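Local coordinates for tegumental protein 20.8 kDa (Clonorchis sinensis, PDB 5X2D) that probably binds calcium ions as a whole tegumental-allergen-like protein, of which this is the dynein-light-chain-like domain, at residues A[3-14]-A[76-87]. Sequence-based numbering, arbitrary orientation.
Sequences LPPEIIVISANM and NMSFQFELYNRA
With CG swung opposite the backbone N (chi1 -178°), F79 turns a ring edge to the partner strand, where V9 CG1 lies near the ring plane, 3.8 Å from CE1. M14 stretches the same way (chi1 -172°); its extended first two torsions carry SD obliquely to the F79 ring in a Met-aromatic contact, and the bend at the last turns CE to 3.5 Å from F79 CB. I7 packs its CG1 branch on F81 CD2 at 3.7 Å and also touches L83, continuing this apolar face.

The pair illustrates how an antiparallel ladder absorbs an extra residue. I8 and E82 exchange two nearly straight backbone bonds; then I10 and S11 both face Q80 in a classic beta bulge, and Q80 O accepts from both amides, at 2.6 Å from I10 N and 3.1 Å from S11 N. Beyond it the ladder resumes, N13 N donating to S78 O. I10 CD1 lies 3.6 Å from E82 CG, while the amide oxygen of Q80 bonds to the hydroxyl of Y67.

Within this chain, strand 7-13 edges the four-stranded antiparallel sheet of the dynein-light-chain-like domain, with 78-83 lying between it and 87-92, and helix 16-29 packing against I7, A12, F79 and F81.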
# COMPACT_ATOMS: atom_id res chain seq x y z
N LEU A 3 -18.28 -3.18 15.25
CA LEU A 3 -18.11 -3.38 13.81
C LEU A 3 -18.89 -4.58 13.31
O LEU A 3 -18.94 -5.61 13.96
CB LEU A 3 -16.64 -3.55 13.45
CG LEU A 3 -15.81 -2.28 13.34
CD1 LEU A 3 -14.43 -2.67 12.86
CD2 LEU A 3 -16.46 -1.31 12.38
N PRO A 4 -19.50 -4.44 12.13
CA PRO A 4 -20.16 -5.59 11.51
C PRO A 4 -19.20 -6.79 11.45
O PRO A 4 -17.98 -6.59 11.42
CB PRO A 4 -20.52 -5.07 10.12
CG PRO A 4 -20.67 -3.61 10.29
CD PRO A 4 -19.60 -3.24 11.29
N PRO A 5 -19.74 -8.02 11.53
CA PRO A 5 -18.89 -9.21 11.51
C PRO A 5 -18.15 -9.42 10.18
O PRO A 5 -17.06 -10.01 10.19
CB PRO A 5 -19.88 -10.35 11.77
CG PRO A 5 -21.22 -9.78 11.46
CD PRO A 5 -21.15 -8.34 11.81
N GLU A 6 -18.71 -8.94 9.08
CA GLU A 6 -18.05 -9.06 7.77
C GLU A 6 -16.66 -8.45 7.79
O GLU A 6 -15.75 -8.98 7.16
CB GLU A 6 -18.86 -8.38 6.66
CG GLU A 6 -20.36 -8.63 6.63
CD GLU A 6 -21.13 -7.73 7.57
OE1 GLU A 6 -20.71 -7.61 8.73
OE2 GLU A 6 -22.13 -7.11 7.14
N ILE A 7 -16.52 -7.33 8.50
CA ILE A 7 -15.24 -6.63 8.56
C ILE A 7 -14.26 -7.24 9.54
O ILE A 7 -14.52 -7.34 10.74
CB ILE A 7 -15.47 -5.15 8.90
CG1 ILE A 7 -15.83 -4.41 7.62
CG2 ILE A 7 -14.21 -4.51 9.47
CD1 ILE A 7 -16.60 -3.20 7.84
N ILE A 8 -13.10 -7.62 9.01
CA ILE A 8 -12.04 -8.17 9.83
C ILE A 8 -10.89 -7.18 9.84
O ILE A 8 -10.21 -6.98 8.83
CB ILE A 8 -11.52 -9.53 9.30
CG1 ILE A 8 -12.61 -10.60 9.40
CG2 ILE A 8 -10.25 -9.94 10.04
CD1 ILE A 8 -13.41 -10.77 8.15
N VAL A 9 -10.69 -6.56 11.00
CA VAL A 9 -9.70 -5.52 11.16
C VAL A 9 -8.28 -6.10 11.12
O VAL A 9 -7.98 -7.07 11.80
CB VAL A 9 -9.91 -4.76 12.49
CG1 VAL A 9 -8.97 -3.56 12.57
CG2 VAL A 9 -11.34 -4.31 12.60
N ILE A 10 -7.48 -5.58 10.20
CA ILE A 10 -6.03 -5.81 10.16
C ILE A 10 -5.20 -4.85 11.06
O ILE A 10 -4.27 -5.27 11.74
CB ILE A 10 -5.52 -5.68 8.72
CG1 ILE A 10 -6.38 -6.53 7.77
CG2 ILE A 10 -4.02 -5.98 8.65
CD1 ILE A 10 -6.21 -6.14 6.29
N SER A 11 -5.48 -3.55 10.97
CA SER A 11 -4.83 -2.54 11.81
C SER A 11 -5.67 -1.29 11.93
O SER A 11 -6.45 -0.95 11.04
CB SER A 11 -3.45 -2.17 11.27
OG SER A 11 -3.53 -1.64 9.95
N ALA A 12 -5.52 -0.58 13.04
CA ALA A 12 -6.25 0.65 13.18
C ALA A 12 -5.46 1.66 14.00
O ALA A 12 -4.90 1.34 15.04
CB ALA A 12 -7.62 0.38 13.81
N ASN A 13 -5.38 2.89 13.52
CA ASN A 13 -5.14 3.98 14.43
C ASN A 13 -6.33 4.90 14.30
O ASN A 13 -6.32 5.82 13.47
CB ASN A 13 -3.82 4.66 14.10
CG ASN A 13 -3.38 5.63 15.15
OD1 ASN A 13 -4.09 5.88 16.12
ND2 ASN A 13 -2.17 6.16 14.97
N MET A 14 -7.29 4.73 15.20
CA MET A 14 -8.61 5.28 14.96
C MET A 14 -9.58 4.89 16.08
O MET A 14 -9.40 3.87 16.76
CB MET A 14 -9.10 4.78 13.58
CG MET A 14 -10.37 5.39 13.06
SD MET A 14 -10.65 5.05 11.29
CE MET A 14 -9.06 5.45 10.55
N ASN A 76 -0.72 9.58 10.65
CA ASN A 76 -2.12 9.94 10.78
C ASN A 76 -3.04 8.74 10.91
O ASN A 76 -2.57 7.61 11.06
CB ASN A 76 -2.56 10.84 9.64
CG ASN A 76 -1.85 12.19 9.66
OD1 ASN A 76 -1.75 12.86 10.71
ND2 ASN A 76 -1.35 12.61 8.50
N MET A 77 -4.35 9.00 10.94
CA MET A 77 -5.31 7.92 11.09
C MET A 77 -5.05 6.92 10.00
O MET A 77 -4.70 7.31 8.89
CB MET A 77 -6.76 8.39 11.00
CG MET A 77 -7.07 9.69 11.65
SD MET A 77 -8.80 9.74 12.15
CE MET A 77 -9.18 11.40 11.53
N SER A 78 -5.10 5.64 10.35
CA SER A 78 -5.01 4.58 9.39
C SER A 78 -5.85 3.41 9.83
O SER A 78 -5.84 3.01 11.00
CB SER A 78 -3.55 4.19 9.14
OG SER A 78 -2.93 3.66 10.27
N PHE A 79 -6.60 2.87 8.88
CA PHE A 79 -7.50 1.77 9.15
C PHE A 79 -7.26 0.70 8.09
O PHE A 79 -7.14 1.04 6.91
CB PHE A 79 -8.94 2.29 9.13
CG PHE A 79 -9.98 1.26 9.45
CD1 PHE A 79 -9.67 0.14 10.20
CD2 PHE A 79 -11.29 1.46 9.03
CE1 PHE A 79 -10.66 -0.79 10.52
CE2 PHE A 79 -12.28 0.55 9.34
CZ PHE A 79 -11.97 -0.58 10.10
N GLN A 80 -7.15 -0.56 8.48
CA GLN A 80 -6.93 -1.60 7.47
C GLN A 80 -7.81 -2.80 7.76
O GLN A 80 -7.65 -3.43 8.79
CB GLN A 80 -5.45 -2.01 7.43
CG GLN A 80 -4.50 -0.87 7.06
CD GLN A 80 -3.07 -1.33 6.87
OE1 GLN A 80 -2.79 -2.52 6.85
NE2 GLN A 80 -2.15 -0.39 6.79
N PHE A 81 -8.72 -3.14 6.85
CA PHE A 81 -9.68 -4.22 7.10
C PHE A 81 -10.03 -5.02 5.86
O PHE A 81 -10.04 -4.48 4.74
CB PHE A 81 -10.96 -3.64 7.69
CG PHE A 81 -11.74 -2.79 6.73
CD1 PHE A 81 -11.47 -1.42 6.60
CD2 PHE A 81 -12.75 -3.34 5.95
CE1 PHE A 81 -12.18 -0.63 5.71
CE2 PHE A 81 -13.47 -2.55 5.04
CZ PHE A 81 -13.19 -1.19 4.93
N GLU A 82 -10.37 -6.29 6.07
CA GLU A 82 -10.76 -7.22 4.99
C GLU A 82 -12.28 -7.35 4.96
O GLU A 82 -12.90 -7.62 5.98
CB GLU A 82 -10.16 -8.62 5.19
CG GLU A 82 -8.64 -8.67 5.31
CD GLU A 82 -8.12 -10.09 5.51
OE1 GLU A 82 -8.90 -11.06 5.33
OE2 GLU A 82 -6.92 -10.24 5.85
N LEU A 83 -12.87 -7.11 3.81
CA LEU A 83 -14.29 -7.31 3.62
C LEU A 83 -14.51 -8.25 2.42
O LEU A 83 -14.21 -7.89 1.26
CB LEU A 83 -15.01 -5.97 3.42
CG LEU A 83 -16.52 -5.97 3.15
CD1 LEU A 83 -17.28 -6.14 4.44
CD2 LEU A 83 -16.89 -4.65 2.48
N TYR A 84 -15.00 -9.45 2.73
CA TYR A 84 -15.20 -10.51 1.75
C TYR A 84 -13.90 -10.85 1.01
O TYR A 84 -13.87 -10.93 -0.24
CB TYR A 84 -16.30 -10.09 0.78
CG TYR A 84 -17.64 -9.79 1.43
CD1 TYR A 84 -18.10 -10.54 2.50
CD2 TYR A 84 -18.43 -8.74 0.98
CE1 TYR A 84 -19.33 -10.26 3.10
CE2 TYR A 84 -19.65 -8.46 1.57
CZ TYR A 84 -20.10 -9.22 2.63
OH TYR A 84 -21.31 -8.93 3.22
N ASN A 85 -12.83 -11.04 1.77
CA ASN A 85 -11.50 -11.34 1.23
C ASN A 85 -11.00 -10.34 0.17
O ASN A 85 -10.38 -10.72 -0.83
CB ASN A 85 -11.48 -12.76 0.64
CG ASN A 85 -10.18 -13.49 0.96
OD1 ASN A 85 -9.38 -13.04 1.78
ND2 ASN A 85 -9.98 -14.65 0.33
N ARG A 86 -11.29 -9.05 0.40
CA ARG A 86 -10.66 -7.96 -0.34
C ARG A 86 -10.27 -6.89 0.67
O ARG A 86 -11.13 -6.35 1.36
CB ARG A 86 -11.60 -7.40 -1.41
CG ARG A 86 -10.91 -7.16 -2.73
CD ARG A 86 -11.89 -7.11 -3.90
NE ARG A 86 -12.88 -6.04 -3.79
CZ ARG A 86 -13.78 -5.75 -4.73
NH1 ARG A 86 -13.81 -6.44 -5.86
NH2 ARG A 86 -14.65 -4.77 -4.54
N ALA A 87 -8.98 -6.60 0.77
CA ALA A 87 -8.49 -5.68 1.80
C ALA A 87 -8.63 -4.23 1.40
O ALA A 87 -8.45 -3.88 0.22
CB ALA A 87 -7.03 -5.98 2.15